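Local coordinates for protein 16S rRNA (adenine(1408)-N(1))-methyltransferase (Escherichia coli, PDB 3P2E) that methylates the N1 position of adenine 1408 in 16S rRNA of assembled 30S subunits, using S-adenosyl-L-methionine, and so confers resistance to many aminoglycosides, at residues 35-40 against 62-67; 45-50 against 77-82; 109-114 against 137-142; 180-185 against 210-215. One frame throughout, in Å; residues are numbered along the deposited sequence.

Contact 1: 35-40 against 62-67; sequences DGRNIY and FDISKK. With SAH (S-adenosyl-L-homocysteine), chain C.
I64 lies against one face of the R37 guanidinium, its CG1 4.3 Å above the plane and displaced toward the rim, while I64 CD1 approaches R37 NH1 to 3.5 Å. At the edge of the same group, in its plane, a water takes a weak bond from NH1 and a firmer one from K67 NZ, 2.6 Å away. The Y40 ring is met obliquely by two aliphatic groups: I64 CG2 lies 4.0 Å from Y40 CD1, and the extended K67 side chain runs at about a right angle to that of Y40, with CE 3.3 Å from Y40 OH. Y40 CG stands anti to the backbone N (chi1 -175°), which carries the ring across to the helix 62-68; its hydroxyl is bonded to G75 O.

Branched I64 suits the centre because its methyl and methylene groups divide among Y40, R37 and the backbone. G36, at the helix N-cap, has a positive phi, which favours glycine, and its lack of a CB lets I64 CG2 pack close. D35 OD1 accepts from R37 N in an Asx turn, and a second water joins D35 O to I64 N.

The same helix start carries N38, whose ND2 lies 2.9 Å from SAH OXT. No direct hydrogen bond joins the two segments: I64 keeps the inner part apolar, while the shared water probably eases the nearness of the positive ends of R37 and K67.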
# COMPACT_ATOMS: atom_id res chain seq x y z
N ASP A 35 9.72 1.67 3.57
CA ASP A 35 10.81 0.77 3.96
C ASP A 35 10.49 -0.72 4.05
O ASP A 35 11.35 -1.52 4.40
CB ASP A 35 11.46 1.24 5.28
CG ASP A 35 10.51 1.15 6.49
OD1 ASP A 35 9.48 0.45 6.42
OD2 ASP A 35 10.83 1.78 7.52
N GLY A 36 9.25 -1.08 3.72
CA GLY A 36 8.85 -2.48 3.74
C GLY A 36 8.53 -3.09 5.09
O GLY A 36 8.13 -4.26 5.16
N ARG A 37 8.69 -2.33 6.17
CA ARG A 37 8.43 -2.88 7.50
C ARG A 37 6.95 -3.11 7.78
O ARG A 37 6.59 -4.07 8.47
CB ARG A 37 9.02 -1.97 8.59
CG ARG A 37 10.54 -1.99 8.62
CD ARG A 37 11.09 -1.13 9.75
NE ARG A 37 12.55 -1.02 9.67
CZ ARG A 37 13.39 -2.03 9.84
NH1 ARG A 37 12.94 -3.25 10.10
NH2 ARG A 37 14.70 -1.82 9.72
N ASN A 38 6.09 -2.25 7.25
CA ASN A 38 4.66 -2.42 7.48
C ASN A 38 4.17 -3.68 6.78
O ASN A 38 3.41 -4.47 7.36
CB ASN A 38 3.86 -1.22 6.96
CG ASN A 38 4.10 0.03 7.78
OD1 ASN A 38 4.43 -0.03 8.96
ND2 ASN A 38 3.91 1.19 7.14
N ILE A 39 4.61 -3.88 5.54
CA ILE A 39 4.20 -5.04 4.76
C ILE A 39 4.77 -6.32 5.36
O ILE A 39 4.13 -7.37 5.33
CB ILE A 39 4.64 -4.90 3.28
CG1 ILE A 39 3.80 -5.81 2.40
CG2 ILE A 39 6.11 -5.23 3.14
CD1 ILE A 39 2.37 -5.37 2.26
N TYR A 40 5.98 -6.22 5.92
CA TYR A 40 6.63 -7.38 6.53
C TYR A 40 5.78 -7.87 7.70
O TYR A 40 5.61 -9.07 7.88
CB TYR A 40 8.03 -7.01 7.05
CG TYR A 40 8.81 -8.19 7.59
CD1 TYR A 40 9.69 -8.90 6.77
CD2 TYR A 40 8.63 -8.62 8.90
CE1 TYR A 40 10.36 -10.03 7.25
CE2 TYR A 40 9.30 -9.75 9.39
CZ TYR A 40 10.16 -10.44 8.56
OH TYR A 40 10.81 -11.57 9.03
N PHE A 62 16.14 -1.96 0.72
CA PHE A 62 17.24 -2.91 0.79
C PHE A 62 17.32 -3.79 2.04
O PHE A 62 17.51 -5.00 1.94
CB PHE A 62 18.58 -2.19 0.59
CG PHE A 62 18.82 -1.73 -0.82
CD1 PHE A 62 17.94 -2.07 -1.85
CD2 PHE A 62 19.95 -0.97 -1.13
CE1 PHE A 62 18.18 -1.66 -3.16
CE2 PHE A 62 20.19 -0.55 -2.44
CZ PHE A 62 19.30 -0.90 -3.45
N ASP A 63 17.17 -3.19 3.21
CA ASP A 63 17.26 -3.97 4.44
C ASP A 63 16.19 -5.05 4.55
O ASP A 63 16.50 -6.21 4.78
CB ASP A 63 17.21 -3.05 5.66
CG ASP A 63 18.57 -2.44 5.97
OD1 ASP A 63 19.20 -1.89 5.05
OD2 ASP A 63 19.00 -2.50 7.14
N ILE A 64 14.93 -4.67 4.39
CA ILE A 64 13.87 -5.65 4.48
C ILE A 64 13.88 -6.61 3.29
O ILE A 64 13.51 -7.78 3.43
CB ILE A 64 12.48 -4.97 4.60
CG1 ILE A 64 12.39 -4.23 5.94
CG2 ILE A 64 11.38 -6.02 4.51
CD1 ILE A 64 12.61 -5.11 7.17
N SER A 65 14.30 -6.13 2.13
CA SER A 65 14.37 -6.98 0.95
C SER A 65 15.39 -8.09 1.19
O SER A 65 15.19 -9.23 0.77
CB SER A 65 14.76 -6.17 -0.28
OG SER A 65 14.86 -7.01 -1.41
N LYS A 66 16.49 -7.74 1.85
CA LYS A 66 17.54 -8.71 2.15
C LYS A 66 17.05 -9.70 3.20
O LYS A 66 17.44 -10.86 3.21
CB LYS A 66 18.80 -8.00 2.66
CG LYS A 66 19.60 -7.31 1.56
CD LYS A 66 20.61 -6.31 2.14
CE LYS A 66 21.57 -6.98 3.11
NZ LYS A 66 22.47 -5.97 3.75
N LYS A 67 16.19 -9.22 4.09
CA LYS A 67 15.66 -10.06 5.15
C LYS A 67 14.68 -11.13 4.65
O LYS A 67 14.75 -12.28 5.07
CB LYS A 67 14.97 -9.20 6.22
CG LYS A 67 14.46 -9.98 7.42
CD LYS A 67 13.94 -9.05 8.50
CE LYS A 67 13.54 -9.83 9.75
NZ LYS A 67 13.19 -8.93 10.89
N SAH C . 3.66 3.65 3.50
CA SAH C . 4.83 4.13 4.02
CB SAH C . 5.05 5.57 3.55
CG SAH C . 6.44 6.14 3.63
SD SAH C . 6.68 7.80 3.09
C SAH C . 4.82 3.93 5.59
O SAH C . 5.93 3.82 5.90
OXT SAH C . 3.89 3.91 6.26
C5' SAH C . 5.89 8.09 1.50
C4' SAH C . 6.38 6.96 0.48
O4' SAH C . 5.57 7.23 -0.67
C3' SAH C . 7.83 7.05 0.06
O3' SAH C . 8.52 5.79 0.32
C2' SAH C . 7.77 7.47 -1.45
O2' SAH C . 8.80 6.98 -2.28
C1' SAH C . 6.37 6.98 -1.87
N9 SAH C . 5.77 7.74 -3.04
C8 SAH C . 5.70 9.13 -3.20
N7 SAH C . 5.17 9.49 -4.35
C5 SAH C . 4.89 8.22 -4.96
C6 SAH C . 4.29 8.00 -6.25
N6 SAH C . 3.93 9.02 -7.06
N1 SAH C . 4.13 6.66 -6.58
C2 SAH C . 4.51 5.61 -5.73
N3 SAH C . 5.08 5.84 -4.48
C4 SAH C . 5.23 7.17 -4.18
O HOH W 1 14.14 -1.64 4.37
O HOH W 2 13.50 -6.35 11.09

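Contact 2: 45-50 against 77-82; sequences NDQNTF and LSNVVF
In this contact a turn and the strand start after it meet the start of the neighbouring parallel strand: F50 and N79 come together where 49-54 and 80-83 enter the sheet, at its outer margin. The nearest CA atoms are those of F50 and N79, 4.7 Å apart. N79 does the polar work. Its ND2 donates to T49 O (3.1 Å, 154° at the hydrogen), arriving nearly along the C=O axis, and also bonds to A43 O, so one amide nitrogen ties the strand start to the end of the helix 37-44. A chi1 of 65° sets the N79 amide between its own backbone N and carbonyl carbon, folded back toward T49. The Q47 side chain runs at about a right angle to that of N79.

The loop that offers T49 O is itself well braced. D46 opens a type I turn ending at T49; D46 OD1 accepts from the backbone N of N48 in an Asx turn, and OD2 accepts from T49 OG1 and is also bonded to Y51 OH. A short carboxylate suits this place, since it can reach back to its own turn.

F50 supplies the apolar half. Its flat ring spans several residues: CE2 packs on V81 CG1 at 3.5 Å, CD1 lies 3.7 Å from N79 C, and S78 O sits at the ring edge.

The two strands belong to one beta-alpha-beta unit, linked through the helix 62-68. L77 and V80 rest on A43 of the helix 37-44, V80 also on I68, and F50 continues onto I20 and I21 of the helix 14-21.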
# COMPACT_ATOMS: atom_id res chain seq x y z
N ASN A 45 2.03 -12.12 9.72
CA ASN A 45 0.81 -12.51 10.43
C ASN A 45 -0.28 -13.17 9.58
O ASN A 45 -1.32 -13.54 10.10
CB ASN A 45 0.22 -11.30 11.16
CG ASN A 45 1.11 -10.82 12.30
OD1 ASN A 45 1.67 -9.73 12.26
ND2 ASN A 45 1.26 -11.66 13.32
N ASP A 46 -0.04 -13.32 8.28
CA ASP A 46 -1.04 -13.94 7.40
C ASP A 46 -0.36 -14.61 6.21
O ASP A 46 -0.05 -13.97 5.22
CB ASP A 46 -2.04 -12.87 6.94
CG ASP A 46 -3.02 -13.38 5.90
OD1 ASP A 46 -3.20 -14.61 5.78
OD2 ASP A 46 -3.61 -12.54 5.20
N GLN A 47 -0.15 -15.92 6.33
CA GLN A 47 0.53 -16.67 5.29
C GLN A 47 -0.35 -17.18 4.15
O GLN A 47 0.11 -17.98 3.33
CB GLN A 47 1.30 -17.84 5.92
CG GLN A 47 2.49 -17.38 6.75
CD GLN A 47 3.56 -16.73 5.89
OE1 GLN A 47 3.99 -15.60 6.14
NE2 GLN A 47 3.99 -17.44 4.86
N ASN A 48 -1.60 -16.72 4.09
CA ASN A 48 -2.50 -17.13 3.02
C ASN A 48 -2.78 -15.93 2.11
O ASN A 48 -3.69 -15.96 1.28
CB ASN A 48 -3.82 -17.67 3.58
CG ASN A 48 -4.61 -18.47 2.56
OD1 ASN A 48 -5.80 -18.75 2.75
ND2 ASN A 48 -3.96 -18.85 1.46
N THR A 49 -2.00 -14.87 2.30
CA THR A 49 -2.12 -13.67 1.48
C THR A 49 -0.75 -13.35 0.91
O THR A 49 0.27 -13.41 1.62
CB THR A 49 -2.62 -12.45 2.29
OG1 THR A 49 -3.97 -12.68 2.72
CG2 THR A 49 -2.57 -11.19 1.44
N PHE A 50 -0.71 -13.02 -0.38
CA PHE A 50 0.55 -12.66 -1.01
C PHE A 50 0.61 -11.14 -0.98
O PHE A 50 -0.29 -10.47 -1.48
CB PHE A 50 0.61 -13.15 -2.46
CG PHE A 50 1.95 -12.93 -3.10
CD1 PHE A 50 3.07 -13.63 -2.65
CD2 PHE A 50 2.11 -12.00 -4.12
CE1 PHE A 50 4.33 -13.41 -3.20
CE2 PHE A 50 3.37 -11.77 -4.68
CZ PHE A 50 4.48 -12.48 -4.22
N LEU A 77 10.66 -14.69 4.29
CA LEU A 77 9.23 -14.83 4.04
C LEU A 77 9.04 -15.26 2.59
O LEU A 77 9.84 -14.91 1.73
CB LEU A 77 8.50 -13.51 4.28
CG LEU A 77 8.45 -12.97 5.71
CD1 LEU A 77 7.71 -11.63 5.71
CD2 LEU A 77 7.75 -13.96 6.63
N SER A 78 7.98 -16.02 2.34
CA SER A 78 7.71 -16.49 0.98
C SER A 78 6.49 -15.80 0.39
O SER A 78 6.12 -16.07 -0.75
CB SER A 78 7.48 -18.00 0.98
OG SER A 78 8.60 -18.69 1.51
N ASN A 79 5.87 -14.91 1.15
CA ASN A 79 4.66 -14.23 0.69
C ASN A 79 4.79 -12.72 0.52
O ASN A 79 3.82 -11.98 0.73
CB ASN A 79 3.49 -14.58 1.61
CG ASN A 79 3.67 -14.06 3.03
OD1 ASN A 79 4.78 -13.99 3.56
ND2 ASN A 79 2.55 -13.73 3.68
N VAL A 80 5.97 -12.26 0.14
CA VAL A 80 6.22 -10.83 -0.06
C VAL A 80 7.10 -10.58 -1.28
O VAL A 80 8.05 -11.32 -1.53
CB VAL A 80 6.94 -10.20 1.16
CG1 VAL A 80 7.17 -8.70 0.92
CG2 VAL A 80 6.13 -10.41 2.41
N VAL A 81 6.75 -9.56 -2.05
CA VAL A 81 7.55 -9.16 -3.20
C VAL A 81 7.53 -7.64 -3.22
O VAL A 81 6.50 -7.03 -2.92
CB VAL A 81 7.00 -9.72 -4.54
CG1 VAL A 81 5.64 -9.12 -4.84
CG2 VAL A 81 7.99 -9.40 -5.66
N PHE A 82 8.68 -7.05 -3.52
CA PHE A 82 8.80 -5.60 -3.59
C PHE A 82 8.96 -5.19 -5.05
O PHE A 82 9.90 -5.61 -5.73
CB PHE A 82 9.99 -5.12 -2.76
CG PHE A 82 9.79 -5.28 -1.28
CD1 PHE A 82 8.68 -4.71 -0.66
CD2 PHE A 82 10.70 -6.00 -0.51
CE1 PHE A 82 8.48 -4.85 0.72
CE2 PHE A 82 10.50 -6.15 0.87
CZ PHE A 82 9.39 -5.57 1.49

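Contact 3: 109-114 against 137-142; sequences TLLEYV and FVTTYS. With SAH (S-adenosyl-L-homocysteine), chain C.
From the helix that sets L111 against T139, T109 OG1 accepts a nearly straight hydrogen bond from the adenine N6 of SAH (2.9 Å, 176°). The hydroxyl sits between the T109 backbone N and carbonyl carbon (chi1 61°), turned to SAH. L110 flanks the adenine with CB 3.5 Å from SAH N7, and Y113 CE2 lies 3.7 Å from SAH N6. These residues serve the pocket; L111 and V114, on the side of the helix toward the strand, make the contact itself.

That contact is wholly apolar. L111 forks, one methyl to T139 and the other to Y141: L111 CD1 meets T139 CG2 at 4.0 Å, while L111 CD2 reaches the edge of the Y141 ring, 3.7 Å from Y141 CD1 and near the ring plane. The two side chains L111 and Y141 run at about a right angle. V114 CG1 packs obliquely on F137, 3.9 Å from F137 CD2, and also touches T139 CG2. Threonine suits position 139, since its methyl is the apolar group shared by L111 and V114, and compact V114 fits between it and the phenylalanine ring.

The segments 109-114 and 137-139 run at 114° to each other, their axes 10.1 Å apart at closest. V114 and L110 also rest on I103 of the strand 98-104, and the F137 ring meets F177 edge-to-face. Within the sheet 133-139 pairs with 209-215, while T140 OG1 is bonded to S208 O and R207.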
# COMPACT_ATOMS: atom_id res chain seq x y z
N THR A 109 4.20 13.40 -3.91
CA THR A 109 3.16 13.36 -4.94
C THR A 109 2.04 12.38 -4.64
O THR A 109 0.88 12.65 -4.95
CB THR A 109 3.76 13.06 -6.34
OG1 THR A 109 4.39 11.77 -6.34
CG2 THR A 109 4.79 14.11 -6.71
N LEU A 110 2.36 11.24 -4.02
CA LEU A 110 1.32 10.25 -3.72
C LEU A 110 0.28 10.83 -2.77
O LEU A 110 -0.92 10.57 -2.93
CB LEU A 110 1.94 8.98 -3.12
CG LEU A 110 0.97 7.81 -2.90
CD1 LEU A 110 0.24 7.49 -4.20
CD2 LEU A 110 1.75 6.59 -2.40
N LEU A 111 0.72 11.61 -1.79
CA LEU A 111 -0.23 12.21 -0.87
C LEU A 111 -1.19 13.12 -1.63
O LEU A 111 -2.40 13.07 -1.42
CB LEU A 111 0.51 13.02 0.21
CG LEU A 111 -0.38 13.85 1.16
CD1 LEU A 111 -1.31 12.94 1.93
CD2 LEU A 111 0.49 14.65 2.12
N GLU A 112 -0.66 13.94 -2.54
CA GLU A 112 -1.52 14.83 -3.31
C GLU A 112 -2.50 14.07 -4.21
O GLU A 112 -3.65 14.49 -4.36
CB GLU A 112 -0.68 15.80 -4.15
CG GLU A 112 -0.11 15.22 -5.43
CD GLU A 112 0.50 16.28 -6.33
OE1 GLU A 112 -0.20 17.25 -6.67
OE2 GLU A 112 1.69 16.12 -6.71
N TYR A 113 -2.07 12.95 -4.78
CA TYR A 113 -2.97 12.18 -5.64
C TYR A 113 -4.17 11.66 -4.85
O TYR A 113 -5.27 11.53 -5.39
CB TYR A 113 -2.25 10.99 -6.28
CG TYR A 113 -1.11 11.37 -7.20
CD1 TYR A 113 -1.12 12.58 -7.89
CD2 TYR A 113 -0.03 10.51 -7.40
CE1 TYR A 113 -0.09 12.93 -8.76
CE2 TYR A 113 1.00 10.85 -8.27
CZ TYR A 113 0.97 12.06 -8.95
OH TYR A 113 1.99 12.40 -9.80
N VAL A 114 -3.95 11.36 -3.58
CA VAL A 114 -5.03 10.86 -2.74
C VAL A 114 -5.93 11.98 -2.22
O VAL A 114 -7.15 11.86 -2.25
CB VAL A 114 -4.48 10.06 -1.53
CG1 VAL A 114 -5.62 9.66 -0.60
CG2 VAL A 114 -3.75 8.82 -2.01
N PHE A 137 -7.14 4.13 2.51
CA PHE A 137 -6.20 5.25 2.36
C PHE A 137 -6.11 5.92 3.73
O PHE A 137 -7.11 6.44 4.23
CB PHE A 137 -6.70 6.30 1.35
CG PHE A 137 -6.94 5.77 -0.04
CD1 PHE A 137 -6.27 4.65 -0.52
CD2 PHE A 137 -7.83 6.44 -0.89
CE1 PHE A 137 -6.49 4.19 -1.82
CE2 PHE A 137 -8.05 5.98 -2.20
CZ PHE A 137 -7.38 4.86 -2.66
N VAL A 138 -4.93 5.90 4.34
CA VAL A 138 -4.74 6.52 5.65
C VAL A 138 -3.80 7.70 5.48
O VAL A 138 -2.63 7.53 5.12
CB VAL A 138 -4.15 5.52 6.66
CG1 VAL A 138 -3.99 6.18 8.03
CG2 VAL A 138 -5.06 4.30 6.77
N THR A 139 -4.30 8.91 5.73
CA THR A 139 -3.49 10.10 5.54
C THR A 139 -3.37 11.02 6.75
O THR A 139 -4.15 10.94 7.70
CB THR A 139 -4.05 10.95 4.38
OG1 THR A 139 -5.41 11.31 4.68
CG2 THR A 139 -4.02 10.18 3.08
N THR A 140 -2.38 11.90 6.68
CA THR A 140 -2.14 12.90 7.70
C THR A 140 -1.28 13.98 7.06
O THR A 140 -0.43 13.69 6.22
CB THR A 140 -1.40 12.33 8.93
OG1 THR A 140 -1.33 13.34 9.95
CG2 THR A 140 0.00 11.87 8.56
N TYR A 141 -1.51 15.24 7.43
CA TYR A 141 -0.72 16.32 6.87
C TYR A 141 -0.05 17.13 7.97
O TYR A 141 1.12 16.91 8.30
CB TYR A 141 -1.59 17.24 6.01
CG TYR A 141 -0.80 18.20 5.14
CD1 TYR A 141 0.10 17.73 4.19
CD2 TYR A 141 -0.96 19.58 5.28
CE1 TYR A 141 0.84 18.61 3.40
CE2 TYR A 141 -0.22 20.47 4.50
CZ TYR A 141 0.67 19.97 3.56
OH TYR A 141 1.40 20.84 2.78
N SER A 142 -0.80 18.06 8.56
CA SER A 142 -0.28 18.90 9.63
C SER A 142 -0.48 18.25 10.99
O SER A 142 -1.43 17.49 11.20
CB SER A 142 -0.96 20.26 9.61
OG SER A 142 -0.73 20.93 8.38
N SAH C . 3.66 3.65 3.50
CA SAH C . 4.83 4.13 4.02
CB SAH C . 5.05 5.57 3.55
CG SAH C . 6.44 6.14 3.63
SD SAH C . 6.68 7.80 3.09
C SAH C . 4.82 3.93 5.59
O SAH C . 5.93 3.82 5.90
OXT SAH C . 3.89 3.91 6.26
C5' SAH C . 5.89 8.09 1.50
C4' SAH C . 6.38 6.96 0.48
O4' SAH C . 5.57 7.23 -0.67
C3' SAH C . 7.83 7.05 0.06
O3' SAH C . 8.52 5.79 0.32
C2' SAH C . 7.77 7.47 -1.45
O2' SAH C . 8.80 6.98 -2.28
C1' SAH C . 6.37 6.98 -1.87
N9 SAH C . 5.77 7.74 -3.04
C8 SAH C . 5.70 9.13 -3.20
N7 SAH C . 5.17 9.49 -4.35
C5 SAH C . 4.89 8.22 -4.96
C6 SAH C . 4.29 8.00 -6.25
N6 SAH C . 3.93 9.02 -7.06
N1 SAH C . 4.13 6.66 -6.58
C2 SAH C . 4.51 5.61 -5.73
N3 SAH C . 5.08 5.84 -4.48
C4 SAH C . 5.23 7.17 -4.18

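Contact 4: 180-185 against 210-215; sequences DDVKEL and FRVSGH
D180 and H215 meet crosswise, yet their flat groups are nearly coplanar, 11° apart: H215 ND1 donates to D180 OD2 (2.7 Å, 171°) within the ring plane and onto the syn lone pair. The imidazole is turned back from the strand end toward the aspartate.

K183 and R211, an antiparallel hydrogen-bonded pair, lie side by side and point the same way, K183 CD 3.6 Å from R211 NH2. The like charges at their ends, K183 NZ and R211 NH2, are 4.4 Å apart, which long chains on an exposed face can tolerate. R211 bends at chi3, and L185 CD1 lies over one guanidinium face, toward its rim. Two waters link the group to D181 OD2, one through NE and the other through NH2; such bridging probably tempers the charge.

On the other face E184 runs alongside F210, its CD 3.5 Å from F210 CE1 and the carboxylate plane inclined 43° to the ring. The chain is fully extended, so its methylenes pack on the aromatic while OE1 bonds to S208 OG. V182 and V212 pair beside them, beta-branched and buried, and both also touch F163.

Antiparallel bonds join the backbones of K183 with R211 and D181 with S213, including R211 N to K183 O at 2.9 Å. The register breaks at the D180 end, where S213 O accepts from both D180 N and D181 N: a classic beta bulge, with G214 suiting the tight spot beside D180 N. The reversed strand 209-215, inserted between 133-139 and 178-185 in the order 3-2-1-4-5-7-6, is the hallmark of the Rossmann-like class I methyltransferases.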
# COMPACT_ATOMS: atom_id res chain seq x y z
N ASP A 180 -16.92 3.64 1.87
CA ASP A 180 -17.90 3.02 2.75
C ASP A 180 -17.77 3.56 4.17
O ASP A 180 -18.71 3.50 4.96
CB ASP A 180 -17.73 1.51 2.78
CG ASP A 180 -18.06 0.86 1.46
OD1 ASP A 180 -19.09 1.24 0.86
OD2 ASP A 180 -17.31 -0.03 1.03
N ASP A 181 -16.59 4.10 4.49
CA ASP A 181 -16.38 4.64 5.83
C ASP A 181 -15.22 5.64 5.89
O ASP A 181 -14.25 5.52 5.15
CB ASP A 181 -16.09 3.51 6.81
CG ASP A 181 -16.01 4.00 8.25
OD1 ASP A 181 -17.07 4.35 8.81
OD2 ASP A 181 -14.90 4.03 8.81
N VAL A 182 -15.36 6.63 6.77
CA VAL A 182 -14.32 7.63 6.99
C VAL A 182 -14.16 7.72 8.50
O VAL A 182 -15.11 8.05 9.21
CB VAL A 182 -14.71 9.02 6.44
CG1 VAL A 182 -13.63 10.04 6.79
CG2 VAL A 182 -14.88 8.95 4.93
N LYS A 183 -12.96 7.42 8.99
CA LYS A 183 -12.72 7.45 10.43
C LYS A 183 -11.47 8.25 10.79
O LYS A 183 -10.45 8.15 10.11
CB LYS A 183 -12.56 6.02 10.95
CG LYS A 183 -12.44 5.89 12.46
CD LYS A 183 -12.41 4.42 12.87
CE LYS A 183 -12.40 4.26 14.39
NZ LYS A 183 -12.39 2.82 14.78
N GLU A 184 -11.56 9.04 11.85
CA GLU A 184 -10.42 9.82 12.30
C GLU A 184 -9.72 8.98 13.36
O GLU A 184 -10.32 8.59 14.37
CB GLU A 184 -10.88 11.16 12.90
CG GLU A 184 -9.74 12.10 13.28
CD GLU A 184 -10.22 13.51 13.55
OE1 GLU A 184 -9.38 14.35 13.94
OE2 GLU A 184 -11.42 13.78 13.39
N LEU A 185 -8.44 8.67 13.13
CA LEU A 185 -7.66 7.85 14.05
C LEU A 185 -6.64 8.69 14.82
O LEU A 185 -6.31 9.80 14.42
CB LEU A 185 -6.96 6.74 13.26
CG LEU A 185 -7.92 5.85 12.46
CD1 LEU A 185 -7.16 5.06 11.41
CD2 LEU A 185 -8.67 4.92 13.41
N PHE A 210 -6.55 10.18 9.12
CA PHE A 210 -7.85 9.90 8.53
C PHE A 210 -7.81 8.67 7.65
O PHE A 210 -6.93 8.54 6.80
CB PHE A 210 -8.32 11.10 7.71
CG PHE A 210 -8.43 12.36 8.51
CD1 PHE A 210 -9.51 12.58 9.35
CD2 PHE A 210 -7.42 13.32 8.45
CE1 PHE A 210 -9.58 13.72 10.14
CE2 PHE A 210 -7.48 14.47 9.23
CZ PHE A 210 -8.57 14.67 10.08
N ARG A 211 -8.75 7.76 7.85
CA ARG A 211 -8.81 6.57 7.02
C ARG A 211 -10.07 6.59 6.19
O ARG A 211 -11.17 6.61 6.74
CB ARG A 211 -8.79 5.29 7.85
CG ARG A 211 -8.94 4.02 7.00
CD ARG A 211 -8.84 2.76 7.84
NE ARG A 211 -9.95 2.65 8.78
CZ ARG A 211 -9.89 1.96 9.91
NH1 ARG A 211 -8.78 1.34 10.26
NH2 ARG A 211 -10.96 1.90 10.70
N VAL A 212 -9.90 6.61 4.88
CA VAL A 212 -11.02 6.57 3.96
C VAL A 212 -10.93 5.14 3.42
O VAL A 212 -9.92 4.75 2.85
CB VAL A 212 -10.86 7.57 2.80
CG1 VAL A 212 -11.94 7.36 1.76
CG2 VAL A 212 -10.95 8.99 3.34
N SER A 213 -11.98 4.35 3.64
CA SER A 213 -11.96 2.97 3.19
C SER A 213 -13.25 2.61 2.48
O SER A 213 -14.24 3.33 2.60
CB SER A 213 -11.73 2.03 4.38
OG SER A 213 -12.72 2.21 5.37
N GLY A 214 -13.22 1.51 1.74
CA GLY A 214 -14.41 1.08 1.02
C GLY A 214 -14.10 -0.04 0.05
O GLY A 214 -13.17 -0.82 0.27
N HIS A 215 -14.87 -0.13 -1.03
CA HIS A 215 -14.65 -1.17 -2.02
C HIS A 215 -14.40 -0.56 -3.39
O HIS A 215 -14.75 0.59 -3.64
CB HIS A 215 -15.85 -2.13 -2.09
CG HIS A 215 -17.15 -1.48 -2.45
ND1 HIS A 215 -17.85 -0.68 -1.57
CD2 HIS A 215 -17.89 -1.52 -3.58
CE1 HIS A 215 -18.96 -0.26 -2.14
NE2 HIS A 215 -19.01 -0.76 -3.37
O HOH W 3 -12.36 3.96 7.48
O HOH W 4 -13.86 2.06 10.05

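How the contacts relate
Contacts 2 and 4 lie toward opposite margins of one sheet, whereas contacts 1 and 3 pack helices beside SAH, contact 1 near its carboxylate through N38, contact 3 near its adenine through T109 and L110. Contact 3 is the most buried and purely apolar across its segments; the other three, partly buried, mix apolar patches with polar margins. Backbone pairing dominates only contact 4, while contact 2 depends on one side-chain amide and contact 1 on I64 packing with water bridges. Neighbours touch: F82 of 77-82 packs on I39 and I64 of contact 1, and strand 133-139 of contact 3 is hydrogen-bonded to 209-215 of contact 4 through T139 N with F210 O and F137 O with V212 N.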